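Local coordinates for class II aldolase/adducin N-terminal domain-containing protein (Thermoplasma acidophilum, PDB 3M4R) that binds a zinc ion through its class II aldolase/adducin-type domain, the N-terminal piece of a longer protein that is probably an oxidoreductase of the short-chain dehydrogenase family, at residues Q5-E10 / E199-H204; G23-G28 / G68-R73; I54-R59 / I78-A83; A96-L101 / P113-F118. All blocks are in the same frame, centred on the assembly; numbering follows the deposited sequence. Where two conformers were deposited one is given.

Contact 1. Residues Q5-E10 / E199-H204; sequences QNRWAE and EAYDRH
The N-terminal arm of the class II aldolase domain, running ahead of helix 16-28, is fastened here to the C-terminal helix 197-215, with Tyr201 reaching from that helix to meet Asn6, Arg7 and Trp8. The first torsion of Tyr201 is fully extended from the backbone N (chi1 179°), which sends the ring outward so that the hydroxyl reaches the backbone of the arm at Arg7: the amide N of Arg7 donates to Tyr201 OH at 3.2 Å in a nearly straight bond of 172°. The side-chain amide of Asn6 lies at the edge of the same ring, turned almost perpendicular to it, with OD1 in the ring plane and 3.4 Å from Tyr201 CE2. Its other end donates, Asn6 ND2 to Asp202 OD1 at 2.8 Å; the aspartate oxygen sits in the plane of the amide but is itself approached from above the carboxylate. Trp8 lays its six-membered ring obliquely beside the root of the tyrosine, CE3 coming to 3.4 Å from Tyr201 CB, while Leu26 of helix 16-28 touches both rings. The phenol oxygen and one Asp202 oxygen thus each take a hydrogen bond from the N-terminal arm, while Lys198, one turn earlier, holds the other carboxylate oxygen, OD2, in a salt bridge and probably balances its charge.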
loop_
_atom_site.group_PDB
_atom_site.type_symbol
_atom_site.label_atom_id
_atom_site.label_comp_id
_atom_site.label_asym_id
_atom_site.label_seq_id
_atom_site.Cartn_x
_atom_site.Cartn_y
_atom_site.Cartn_z
ATOM N N GLN A 5 18.342 5.139 -4.452
ATOM C CA GLN A 5 18.624 4.201 -5.538
ATOM C C GLN A 5 17.460 3.223 -5.729
ATOM O O GLN A 5 16.700 2.956 -4.786
ATOM C CB GLN A 5 19.938 3.434 -5.277
ATOM C CG GLN A 5 20.035 2.752 -3.901
ATOM C CD GLN A 5 21.048 1.618 -3.865
ATOM O OE1 GLN A 5 21.246 0.984 -2.831
ATOM N NE2 GLN A 5 21.685 1.354 -4.997
ATOM N N ASN A 6 17.331 2.703 -6.955
ATOM C CA ASN A 6 16.318 1.705 -7.330
ATOM C C ASN A 6 16.936 0.297 -7.395
ATOM O O ASN A 6 17.680 -0.032 -8.338
ATOM C CB ASN A 6 15.740 2.092 -8.694
ATOM C CG ASN A 6 14.564 1.229 -9.095
ATOM O OD1 ASN A 6 14.678 0.009 -9.190
ATOM N ND2 ASN A 6 13.444 1.868 -9.375
ATOM N N ARG A 7 16.611 -0.534 -6.412
ATOM C CA ARG A 7 17.322 -1.794 -6.191
ATOM C C ARG A 7 16.629 -3.066 -6.737
ATOM O O ARG A 7 16.974 -4.179 -6.317
ATOM C CB ARG A 7 17.584 -1.963 -4.682
ATOM C CG ARG A 7 18.091 -0.697 -3.977
ATOM C CD ARG A 7 18.436 -0.955 -2.490
ATOM N NE ARG A 7 18.197 0.219 -1.631
ATOM C CZ ARG A 7 18.535 0.326 -0.337
ATOM N NH1 ARG A 7 18.256 1.444 0.340
ATOM N NH2 ARG A 7 19.151 -0.670 0.294
ATOM N N TRP A 8 15.680 -2.928 -7.666
ATOM C CA TRP A 8 14.878 -4.093 -8.115
ATOM C C TRP A 8 15.702 -4.921 -9.090
ATOM O O TRP A 8 16.052 -4.417 -10.147
ATOM C CB TRP A 8 13.557 -3.652 -8.769
ATOM C CG TRP A 8 12.565 -4.781 -8.997
ATOM C CD1 TRP A 8 12.607 -5.708 -9.985
ATOM C CD2 TRP A 8 11.384 -5.078 -8.221
ATOM N NE1 TRP A 8 11.546 -6.575 -9.877
ATOM C CE2 TRP A 8 10.777 -6.211 -8.804
ATOM C CE3 TRP A 8 10.795 -4.507 -7.091
ATOM C CZ2 TRP A 8 9.614 -6.779 -8.306
ATOM C CZ3 TRP A 8 9.614 -5.080 -6.592
ATOM C CH2 TRP A 8 9.049 -6.207 -7.198
ATOM N N ALA A 9 16.025 -6.164 -8.729
ATOM C CA ALA A 9 16.943 -7.003 -9.520
ATOM C C ALA A 9 16.273 -8.214 -10.195
ATOM O O ALA A 9 16.606 -8.563 -11.322
ATOM C CB ALA A 9 18.148 -7.454 -8.654
ATOM N N GLU A 10 15.317 -8.845 -9.532
ATOM C CA GLU A 10 14.721 -10.070 -10.073
ATOM C C GLU A 10 13.842 -9.855 -11.306
ATOM O O GLU A 10 13.502 -8.736 -11.677
ATOM C CB GLU A 10 13.918 -10.780 -8.990
ATOM C CG GLU A 10 14.750 -11.208 -7.791
ATOM C CD GLU A 10 15.869 -12.132 -8.171
ATOM O OE1 GLU A 10 15.636 -13.095 -8.951
ATOM O OE2 GLU A 10 16.996 -11.884 -7.698
ATOM N N GLU A 199 6.696 -2.542 -11.170
ATOM C CA GLU A 199 5.997 -1.313 -11.570
ATOM C C GLU A 199 5.657 -0.464 -10.359
ATOM O O GLU A 199 5.893 0.737 -10.354
ATOM C CB GLU A 199 4.703 -1.618 -12.330
ATOM C CG GLU A 199 4.774 -1.524 -13.836
ATOM C CD GLU A 199 3.488 -1.995 -14.490
ATOM O OE1 GLU A 199 2.395 -2.023 -13.825
ATOM O OE2 GLU A 199 3.566 -2.368 -15.657
ATOM N N ALA A 200 5.051 -1.080 -9.344
ATOM C CA ALA A 200 4.700 -0.355 -8.120
ATOM C C ALA A 200 5.950 0.187 -7.413
ATOM O O ALA A 200 5.958 1.323 -6.931
ATOM C CB ALA A 200 3.888 -1.279 -7.143
ATOM N N TYR A 201 6.982 -0.647 -7.351
ATOM C CA TYR A 201 8.262 -0.280 -6.730
ATOM C C TYR A 201 8.934 0.854 -7.475
ATOM O O TYR A 201 9.332 1.844 -6.891
ATOM C CB TYR A 201 9.246 -1.445 -6.745
ATOM C CG TYR A 201 10.592 -1.085 -6.141
ATOM C CD1 TYR A 201 10.718 -0.935 -4.766
ATOM C CD2 TYR A 201 11.724 -0.874 -6.933
ATOM C CE1 TYR A 201 11.938 -0.584 -4.185
ATOM C CE2 TYR A 201 12.972 -0.518 -6.354
ATOM C CZ TYR A 201 13.053 -0.386 -4.969
ATOM O OH TYR A 201 14.231 -0.041 -4.341
ATOM N N ASP A 202 9.123 0.695 -8.769
ATOM C CA ASP A 202 9.828 1.749 -9.525
ATOM C C ASP A 202 9.110 3.096 -9.349
ATOM O O ASP A 202 9.755 4.150 -9.234
ATOM C CB ASP A 202 9.934 1.400 -11.024
ATOM C CG ASP A 202 10.931 0.244 -11.325
ATOM O OD1 ASP A 202 11.768 -0.138 -10.453
ATOM O OD2 ASP A 202 10.897 -0.251 -12.486
ATOM N N ARG A 203 7.774 3.071 -9.355
ATOM C CA ARG A 203 7.000 4.290 -9.177
ATOM C C ARG A 203 7.240 4.867 -7.805
ATOM O O ARG A 203 7.316 6.098 -7.659
ATOM C CB ARG A 203 5.496 4.065 -9.339
ATOM C CG ARG A 203 5.062 3.857 -10.767
ATOM C CD ARG A 203 3.652 3.313 -10.960
ATOM N NE ARG A 203 3.339 3.349 -12.394
ATOM C CZ ARG A 203 2.427 2.624 -13.021
ATOM N NH1 ARG A 203 1.679 1.781 -12.369
ATOM N NH2 ARG A 203 2.278 2.753 -14.333
ATOM N N HIS A 204 7.380 4.001 -6.800
ATOM C CA HIS A 204 7.637 4.492 -5.452
ATOM C C HIS A 204 8.987 5.232 -5.361
ATOM O O HIS A 204 9.085 6.329 -4.802
ATOM C CB HIS A 204 7.613 3.338 -4.457
ATOM C CG HIS A 204 6.985 3.697 -3.152
ATOM N ND1 HIS A 204 5.632 3.531 -2.910
ATOM C CD2 HIS A 204 7.511 4.201 -2.012
ATOM C CE1 HIS A 204 5.350 3.978 -1.691
ATOM N NE2 HIS A 204 6.476 4.354 -1.112
#

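Contact 2. Residues G23-G28 / G68-R73; sequences GSRLIG and GTIDSR
Helix 16-28 runs up to the loop between strands 54-61 and 75-79 so closely that Gly28 and Gly68 meet backbone to backbone, their CA atoms 3.7 Å apart. Gly28 faces the loop and, without a side chain, lets the backbone of Gly68 lie directly against it. One turn earlier Arg25 stretches along the loop. Its chain is extended from CG to NE, CG passes 3.5 Å from Gly68 O, and the guanidinium turns its edge to a single carbonyl. NE donates to Ile70 O at 2.8 Å, nearly in line with the carbonyl bond, while NH2 donates to that same Ile70 O at 2.9 Å from within the carbonyl plane. Both bonds are bent at hydrogen, 146° and 138°, as expected when two nitrogens share one acceptor, yet the oxygen lies close to the guanidinium plane and the pair should fix the rotation of the group. Asp71 offers NH2 only its CB, at 3.9 Å; its carboxylate faces the other way, into a salt bridge with Arg73. On the buried side Ser24 CB packs on Ile70 CG2 at 3.6 Å, with Phe75 against both residues, and Ser24 OG is hydrogen-bonded to Val20 O and Thr41 OG1. A side-on, two-nitrogen arginine grip on one carbonyl thus joins the end of helix 16-28 to the connection between two sheet strands of the AraD-like domain.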
loop_
_atom_site.group_PDB
_atom_site.type_symbol
_atom_site.label_atom_id
_atom_site.label_comp_id
_atom_site.label_asym_id
_atom_site.label_seq_id
_atom_site.Cartn_x
_atom_site.Cartn_y
_atom_site.Cartn_z
ATOM N N GLY A 23 9.364 -7.297 -3.019
ATOM C CA GLY A 23 9.163 -5.861 -3.026
ATOM C C GLY A 23 9.192 -5.270 -1.627
ATOM O O GLY A 23 9.747 -4.211 -1.417
ATOM N N SER A 24 8.571 -5.980 -0.689
ATOM C CA SER A 24 8.476 -5.533 0.692
ATOM C C SER A 24 9.849 -5.423 1.283
ATOM O O SER A 24 10.188 -4.440 1.912
ATOM C CB SER A 24 7.647 -6.518 1.473
ATOM O OG SER A 24 6.345 -6.509 0.936
ATOM N N ARG A 25 10.649 -6.441 1.059
ATOM C CA ARG A 25 12.031 -6.432 1.558
ATOM C C ARG A 25 12.832 -5.235 1.045
ATOM O O ARG A 25 13.546 -4.598 1.823
ATOM C CB ARG A 25 12.704 -7.745 1.228
ATOM C CG ARG A 25 12.151 -8.901 2.053
ATOM C CD ARG A 25 12.615 -10.215 1.498
ATOM N NE ARG A 25 12.160 -11.320 2.326
ATOM C CZ ARG A 25 12.457 -12.603 2.120
ATOM N NH1 ARG A 25 13.278 -12.962 1.141
ATOM N NH2 ARG A 25 11.991 -13.530 2.945
ATOM N N LEU A 26 12.720 -4.925 -0.244
ATOM C CA LEU A 26 13.429 -3.771 -0.838
ATOM C C LEU A 26 13.013 -2.452 -0.174
ATOM O O LEU A 26 13.835 -1.682 0.193
ATOM C CB LEU A 26 13.130 -3.668 -2.327
ATOM C CG LEU A 26 13.807 -4.700 -3.231
ATOM C CD1 LEU A 26 13.562 -4.316 -4.676
ATOM C CD2 LEU A 26 15.294 -4.811 -2.975
ATOM N N ILE A 27 11.718 -2.243 0.009
ATOM C CA ILE A 27 11.209 -1.045 0.639
ATOM C C ILE A 27 11.663 -0.944 2.099
ATOM O O ILE A 27 12.070 0.127 2.549
ATOM C CB ILE A 27 9.675 -1.050 0.622
ATOM C CG1 ILE A 27 9.147 -0.874 -0.803
ATOM C CG2 ILE A 27 9.092 0.030 1.529
ATOM C CD1 ILE A 27 9.730 0.267 -1.528
ATOM N N GLY A 28 11.546 -2.043 2.852
ATOM C CA GLY A 28 11.933 -2.056 4.272
ATOM C C GLY A 28 13.438 -2.004 4.470
ATOM O O GLY A 28 13.903 -1.815 5.580
ATOM N N GLY A 68 10.856 -5.237 6.145
ATOM C CA GLY A 68 12.284 -5.453 5.786
ATOM C C GLY A 68 12.720 -6.917 5.754
ATOM O O GLY A 68 13.529 -7.310 4.893
ATOM N N THR A 69 12.156 -7.712 6.672
ATOM C CA THR A 69 12.522 -9.112 6.875
ATOM C C THR A 69 11.299 -10.018 6.712
ATOM O O THR A 69 11.264 -11.133 7.194
ATOM C CB THR A 69 13.165 -9.296 8.284
ATOM O OG1 THR A 69 12.239 -8.893 9.283
ATOM C CG2 THR A 69 14.398 -8.438 8.421
ATOM N N ILE A 70 10.311 -9.545 5.966
ATOM C CA ILE A 70 9.053 -10.252 5.864
ATOM C C ILE A 70 9.247 -11.556 5.049
ATOM O O ILE A 70 10.203 -11.698 4.273
ATOM C CB ILE A 70 7.974 -9.359 5.274
ATOM C CG1 ILE A 70 6.566 -9.826 5.732
ATOM C CG2 ILE A 70 8.082 -9.295 3.734
ATOM C CD1 ILE A 70 5.524 -8.727 5.578
ATOM N N ASP A 71 8.372 -12.513 5.307
ATOM C CA ASP A 71 8.277 -13.732 4.511
ATOM C C ASP A 71 6.809 -14.020 4.243
ATOM O O ASP A 71 5.960 -13.176 4.507
ATOM C CB ASP A 71 9.043 -14.912 5.159
ATOM C CG ASP A 71 8.410 -15.435 6.405
ATOM O OD1 ASP A 71 7.206 -15.164 6.718
ATOM O OD2 ASP A 71 9.139 -16.177 7.108
ATOM N N SER A 72 6.515 -15.175 3.656
ATOM C CA SER A 72 5.147 -15.422 3.181
ATOM C C SER A 72 4.151 -15.384 4.323
ATOM O O SER A 72 3.001 -14.976 4.120
ATOM C CB SER A 72 5.034 -16.763 2.439
ATOM O OG SER A 72 5.678 -17.814 3.142
ATOM N N ARG A 73 4.597 -15.771 5.525
ATOM C CA ARG A 73 3.768 -15.752 6.733
ATOM C C ARG A 73 3.283 -14.370 7.073
ATOM O O ARG A 73 2.303 -14.209 7.786
ATOM C CB ARG A 73 4.536 -16.256 7.975
ATOM C CG ARG A 73 4.830 -17.722 8.013
ATOM C CD ARG A 73 5.726 -18.015 9.215
ATOM N NE ARG A 73 6.778 -17.006 9.339
ATOM C CZ ARG A 73 7.564 -16.870 10.395
ATOM N NH1 ARG A 73 7.432 -17.669 11.439
ATOM N NH2 ARG A 73 8.491 -15.935 10.399
#

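Contact 3. Residues I54-R59 / I78-A83; sequences IISVLR and IRMDDA
Side chains of strand 54-61 and of the edge strand 75-79 alternate across the sheet, Val57 and Arg79 on one face, Leu58 and Ile78 on the other. Leu58 and Ile78 form an antiparallel hydrogen-bonded pair, with Leu58 N to Ile78 O and Ile78 N to Leu58 O both 2.8 Å; their side chains stand abreast, CB to CB at 4.3 Å. Val57 and Arg79 are the adjoining non-hydrogen-bonded pair, where Val57 CA approaches Ile78 O at 3.4 Å in a CA-H...O contact. Arg79 runs out straight from CG to NE, and Ile55 CD1 rests over one face of its guanidinium, 3.7 Å from NH1, which also has a salt bridge to Asp49. Met80, a selenomethionine, opens helix 80-85 and folds back, bent at chi2 (-68°) and chi3, so that CG passes Ser56 OG at 3.6 Å and SE reaches Leu58 CB at 3.8 Å. Its amide still pairs with the strand, Met80 N to Ser56 O at 3.0 Å and 169°. A water donates to that same Ser56 O and accepts from Asp81 N. The sheet's bonding is thereby carried into the first turn of the helix, one carbonyl serving both a backbone amide and a water.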
loop_
_atom_site.group_PDB
_atom_site.type_symbol
_atom_site.label_atom_id
_atom_site.label_comp_id
_atom_site.label_asym_id
_atom_site.label_seq_id
_atom_site.Cartn_x
_atom_site.Cartn_y
_atom_site.Cartn_z
ATOM N N ILE A 54 -12.713 -20.966 -5.773
ATOM C CA ILE A 54 -11.595 -20.168 -6.305
ATOM C C ILE A 54 -12.021 -18.723 -6.122
ATOM O O ILE A 54 -13.104 -18.345 -6.556
ATOM C CB ILE A 54 -11.257 -20.502 -7.781
ATOM C CG1 ILE A 54 -10.992 -21.987 -7.928
ATOM C CG2 ILE A 54 -9.948 -19.800 -8.244
ATOM C CD1 ILE A 54 -10.011 -22.565 -6.853
ATOM N N ILE A 55 -11.223 -17.940 -5.407
ATOM C CA ILE A 55 -11.642 -16.581 -5.001
ATOM C C ILE A 55 -10.514 -15.592 -5.125
ATOM O O ILE A 55 -9.343 -15.983 -5.130
ATOM C CB ILE A 55 -12.125 -16.529 -3.509
ATOM C CG1 ILE A 55 -11.103 -17.187 -2.569
ATOM C CG2 ILE A 55 -13.528 -17.207 -3.340
ATOM C CD1 ILE A 55 -11.148 -16.649 -1.110
ATOM N N SER A 56 -10.882 -14.307 -5.144
ATOM C CA SER A 56 -9.942 -13.224 -5.215
ATOM C C SER A 56 -9.532 -12.810 -3.783
ATOM O O SER A 56 -10.391 -12.571 -2.955
ATOM C CB SER A 56 -10.590 -12.051 -5.964
ATOM O OG SER A 56 -9.689 -10.986 -5.961
ATOM N N VAL A 57 -8.237 -12.856 -3.492
ATOM C CA VAL A 57 -7.738 -12.679 -2.138
ATOM C C VAL A 57 -6.743 -11.517 -2.173
ATOM O O VAL A 57 -5.883 -11.465 -3.064
ATOM C CB VAL A 57 -7.049 -13.935 -1.593
ATOM C CG1 VAL A 57 -6.456 -13.699 -0.221
ATOM C CG2 VAL A 57 -8.070 -15.181 -1.524
ATOM N N LEU A 58 -6.880 -10.601 -1.214
ATOM C CA LEU A 58 -5.902 -9.602 -0.938
ATOM C C LEU A 58 -4.972 -10.140 0.106
ATOM O O LEU A 58 -5.342 -10.368 1.234
ATOM C CB LEU A 58 -6.536 -8.266 -0.459
ATOM C CG LEU A 58 -5.552 -7.119 -0.156
ATOM C CD1 LEU A 58 -4.993 -6.493 -1.477
ATOM C CD2 LEU A 58 -6.293 -6.082 0.716
ATOM N N ARG A 59 -3.727 -10.350 -0.288
ATOM C CA ARG A 59 -2.690 -10.783 0.635
ATOM C C ARG A 59 -1.977 -9.509 1.066
ATOM O O ARG A 59 -1.276 -8.866 0.278
ATOM C CB ARG A 59 -1.721 -11.757 -0.063
ATOM C CG ARG A 59 -2.221 -13.216 -0.211
ATOM C CD ARG A 59 -2.124 -13.981 1.111
ATOM N NE ARG A 59 -2.934 -15.190 1.114
ATOM C CZ ARG A 59 -3.165 -15.988 2.165
ATOM N NH1 ARG A 59 -2.600 -15.779 3.331
ATOM N NH2 ARG A 59 -4.002 -17.026 2.034
ATOM N N ILE A 78 -7.212 -11.703 2.834
ATOM C CA ILE A 78 -8.510 -11.044 3.023
ATOM C C ILE A 78 -9.347 -11.270 1.789
ATOM O O ILE A 78 -8.887 -11.083 0.648
ATOM C CB ILE A 78 -8.327 -9.506 3.300
ATOM C CG1 ILE A 78 -7.450 -9.278 4.541
ATOM C CG2 ILE A 78 -9.681 -8.742 3.444
ATOM C CD1 ILE A 78 -8.022 -9.771 5.909
ATOM N N ARG A 79 -10.573 -11.690 1.975
ATOM C CA ARG A 79 -11.458 -11.906 0.824
ATOM C C ARG A 79 -11.745 -10.573 0.165
ATOM O O ARG A 79 -12.200 -9.663 0.815
ATOM C CB ARG A 79 -12.783 -12.544 1.244
ATOM C CG ARG A 79 -12.637 -13.885 1.938
ATOM C CD ARG A 79 -13.963 -14.494 2.420
ATOM N NE ARG A 79 -13.614 -15.829 2.865
ATOM C CZ ARG A 79 -13.679 -16.929 2.130
ATOM N NH1 ARG A 79 -14.201 -16.918 0.907
ATOM N NH2 ARG A 79 -13.259 -18.058 2.663
HETATM N N MSE A 80 -11.485 -10.459 -1.142
HETATM C CA MSE A 80 -11.726 -9.209 -1.851
HETATM C C MSE A 80 -13.210 -8.935 -1.969
HETATM O O MSE A 80 -13.605 -7.779 -1.873
HETATM C CB MSE A 80 -11.091 -9.188 -3.255
HETATM C CG MSE A 80 -9.589 -8.762 -3.184
HETATM SE SE MSE A 80 -9.299 -6.894 -2.672
HETATM C CE MSE A 80 -10.138 -6.166 -4.274
ATOM N N ASP A 81 -14.027 -9.963 -2.157
ATOM C CA ASP A 81 -15.477 -9.771 -2.172
ATOM C C ASP A 81 -15.925 -9.027 -0.917
ATOM O O ASP A 81 -16.658 -8.064 -0.999
ATOM C CB ASP A 81 -16.212 -11.110 -2.185
ATOM C CG ASP A 81 -16.378 -11.680 -3.577
ATOM O OD1 ASP A 81 -16.067 -10.983 -4.568
ATOM O OD2 ASP A 81 -16.868 -12.852 -3.674
ATOM N N ASP A 82 -15.428 -9.464 0.238
ATOM C CA ASP A 82 -15.746 -8.846 1.531
ATOM C C ASP A 82 -15.193 -7.396 1.618
ATOM O O ASP A 82 -15.881 -6.459 1.994
ATOM C CB ASP A 82 -15.143 -9.654 2.657
ATOM C CG ASP A 82 -15.881 -10.960 2.941
ATOM O OD1 ASP A 82 -16.758 -11.355 2.132
ATOM O OD2 ASP A 82 -15.589 -11.558 4.015
ATOM N N ALA A 83 -13.924 -7.229 1.296
ATOM C CA ALA A 83 -13.320 -5.911 1.353
ATOM C C ALA A 83 -14.000 -4.930 0.408
ATOM O O ALA A 83 -14.297 -3.822 0.788
ATOM C CB ALA A 83 -11.759 -6.008 1.113
HETATM O O HOH W 1 -13.157 -12.768 -2.469
#

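Contact 4. Residues A96-L101 / P113-F118; sequences AMVDYL and PSVETF. With ZN (zinc ion), chain B.
Leu101, Met97 and Tyr100 of helix 94-103 pack on Phe118, Thr117 and Val115, beside the zinc site of this class II aldolase domain. The Glu116 carboxylate, in the turn before helix 117-121, binds the zinc ion with both oxygens, OE1 and OE2 each 2.3 Å from the metal; a water at 2.0 Å and His130, His132 and His188 complete the site. Asn40 donates to OE1. The next shell is the turn itself, a type I turn from Ser114 to Thr117: Ser114 OG accepts the amide of Glu116 in an ST turn, and Ser114 O takes both the amide and the hydroxyl of Thr117. Behind the turn, Leu101 CD2 touches both Thr117 CG2 and Phe118 CZ, lying 3.7 Å from CZ and oblique to the ring, with Leu101 CB against Pro113 CG at 4.0 Å. Phe118 points its edge toward the face of Tyr100 in an offset edge-to-face pair, planes at 60°, and the Tyr100 hydroxyl is held by Asp82 O. Met97, a selenomethionine, makes a Met-aromatic contact, SE lying at the ring edge 5.4 Å from the Phe118 centroid; its CG packs on Phe118 CE2 at 3.5 Å, and CE ends 3.1 Å from Val115 O.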
loop_
_atom_site.group_PDB
_atom_site.type_symbol
_atom_site.label_atom_id
_atom_site.label_comp_id
_atom_site.label_asym_id
_atom_site.label_seq_id
_atom_site.Cartn_x
_atom_site.Cartn_y
_atom_site.Cartn_z
ATOM N N ALA A 96 -14.366 -0.900 14.489
ATOM C CA ALA A 96 -15.262 -1.581 13.557
ATOM C C ALA A 96 -14.493 -2.085 12.340
ATOM O O ALA A 96 -14.748 -3.169 11.805
ATOM C CB ALA A 96 -16.375 -0.661 13.107
HETATM N N MSE A 97 -13.571 -1.258 11.871
HETATM C CA MSE A 97 -12.730 -1.633 10.772
HETATM C C MSE A 97 -11.953 -2.920 11.109
HETATM O O MSE A 97 -11.928 -3.882 10.308
HETATM C CB MSE A 97 -11.811 -0.430 10.453
HETATM C CG MSE A 97 -11.249 -0.462 9.147
HETATM SE SE MSE A 97 -9.994 1.039 8.944
HETATM C CE MSE A 97 -8.680 0.786 10.367
ATOM N N VAL A 98 -11.373 -2.986 12.312
ATOM C CA VAL A 98 -10.598 -4.169 12.688
ATOM C C VAL A 98 -11.489 -5.397 12.733
ATOM O O VAL A 98 -11.109 -6.464 12.261
ATOM C CB VAL A 98 -9.847 -3.975 14.037
ATOM C CG1 VAL A 98 -9.388 -5.292 14.653
ATOM C CG2 VAL A 98 -8.668 -3.016 13.825
ATOM N N ASP A 99 -12.670 -5.254 13.334
ATOM C CA ASP A 99 -13.621 -6.350 13.390
ATOM C C ASP A 99 -14.025 -6.796 11.991
ATOM O O ASP A 99 -14.139 -7.986 11.722
ATOM C CB ASP A 99 -14.887 -5.946 14.125
ATOM C CG ASP A 99 -15.748 -7.136 14.451
ATOM O OD1 ASP A 99 -15.209 -8.114 15.017
ATOM O OD2 ASP A 99 -16.935 -7.107 14.091
ATOM N N TYR A 100 -14.278 -5.835 11.104
ATOM C CA TYR A 100 -14.677 -6.175 9.704
ATOM C C TYR A 100 -13.627 -7.014 9.027
ATOM O O TYR A 100 -13.909 -8.053 8.394
ATOM C CB TYR A 100 -14.948 -4.921 8.895
ATOM C CG TYR A 100 -15.614 -5.130 7.547
ATOM C CD1 TYR A 100 -14.904 -5.583 6.461
ATOM C CD2 TYR A 100 -16.977 -4.854 7.370
ATOM C CE1 TYR A 100 -15.515 -5.742 5.211
ATOM C CE2 TYR A 100 -17.594 -5.035 6.137
ATOM C CZ TYR A 100 -16.878 -5.472 5.091
ATOM O OH TYR A 100 -17.525 -5.649 3.901
ATOM N N LEU A 101 -12.396 -6.565 9.148
ATOM C CA LEU A 101 -11.299 -7.258 8.539
ATOM C C LEU A 101 -11.114 -8.674 9.086
ATOM O O LEU A 101 -10.845 -9.576 8.308
ATOM C CB LEU A 101 -9.999 -6.443 8.633
ATOM C CG LEU A 101 -9.929 -5.146 7.842
ATOM C CD1 LEU A 101 -8.685 -4.377 8.230
ATOM C CD2 LEU A 101 -9.965 -5.404 6.293
ATOM N N PRO A 113 -4.380 -8.481 9.986
ATOM C CA PRO A 113 -3.964 -7.727 8.829
ATOM C C PRO A 113 -3.723 -6.254 9.198
ATOM O O PRO A 113 -4.272 -5.745 10.187
ATOM C CB PRO A 113 -5.161 -7.869 7.860
ATOM C CG PRO A 113 -6.333 -7.995 8.772
ATOM C CD PRO A 113 -5.836 -8.786 9.952
ATOM N N SER A 114 -2.852 -5.612 8.429
ATOM C CA SER A 114 -2.597 -4.168 8.541
ATOM C C SER A 114 -3.887 -3.389 8.769
ATOM O O SER A 114 -4.873 -3.619 8.071
ATOM C CB SER A 114 -1.967 -3.642 7.234
ATOM O OG SER A 114 -1.758 -2.219 7.292
ATOM N N VAL A 115 -3.868 -2.477 9.736
ATOM C CA VAL A 115 -4.971 -1.488 9.914
ATOM C C VAL A 115 -5.205 -0.594 8.667
ATOM O O VAL A 115 -6.277 0.037 8.529
ATOM C CB VAL A 115 -4.817 -0.628 11.230
ATOM C CG1 VAL A 115 -4.789 -1.537 12.456
ATOM C CG2 VAL A 115 -3.539 0.279 11.213
ATOM N N GLU A 116 -4.261 -0.597 7.715
ATOM C CA GLU A 116 -4.421 0.156 6.457
ATOM C C GLU A 116 -4.863 -0.676 5.293
ATOM O O GLU A 116 -4.730 -0.238 4.139
ATOM C CB GLU A 116 -3.081 0.867 6.109
ATOM C CG GLU A 116 -2.612 1.650 7.315
ATOM C CD GLU A 116 -1.695 2.805 7.005
ATOM O OE1 GLU A 116 -0.449 2.574 7.107
ATOM O OE2 GLU A 116 -2.211 3.935 6.717
ATOM N N THR A 117 -5.448 -1.847 5.566
ATOM C CA THR A 117 -5.797 -2.777 4.517
ATOM C C THR A 117 -6.710 -2.191 3.476
ATOM O O THR A 117 -6.611 -2.548 2.289
ATOM C CB THR A 117 -6.419 -4.099 5.106
ATOM O OG1 THR A 117 -5.394 -4.814 5.819
ATOM C CG2 THR A 117 -6.970 -4.958 4.002
ATOM N N PHE A 118 -7.622 -1.330 3.885
ATOM C CA PHE A 118 -8.558 -0.763 2.909
ATOM C C PHE A 118 -7.902 0.168 1.887
ATOM O O PHE A 118 -8.415 0.286 0.780
ATOM C CB PHE A 118 -9.718 -0.075 3.565
ATOM C CG PHE A 118 -10.705 -1.046 4.178
ATOM C CD1 PHE A 118 -11.483 -1.839 3.372
ATOM C CD2 PHE A 118 -10.778 -1.214 5.537
ATOM C CE1 PHE A 118 -12.378 -2.753 3.925
ATOM C CE2 PHE A 118 -11.694 -2.122 6.101
ATOM C CZ PHE A 118 -12.488 -2.893 5.280
HETATM ZN ZN ZN B . -0.046 4.749 6.594
HETATM O O HOH W 2 -0.444 5.113 8.544
#

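How the contacts relate
From the N terminus, the arm at 5-10 opens contact 1, which closes only at the C-terminal helix 197-215 and so encloses the other three. Contact 2 opens on helix 16-28 and touches contact 1 directly, Leu26 and Ile27 packing on Trp8 and Tyr201. It crosses contact 3 along the chain: strand 54-61 opens contact 3 before the loop at 68-73 closes contact 2, and contact 3 closes afterwards at 78-83. Contact 4 follows in series and adjoins contact 3, where Leu58 CD2 meets Thr117 CG2 at 3.5 Å. Contacts 1 and 2 join the N-terminal arm and the first and last helices; contacts 3 and 4 join the sheet's edge to helix 94-103 and the metal-binding turn; the two pairs do not touch.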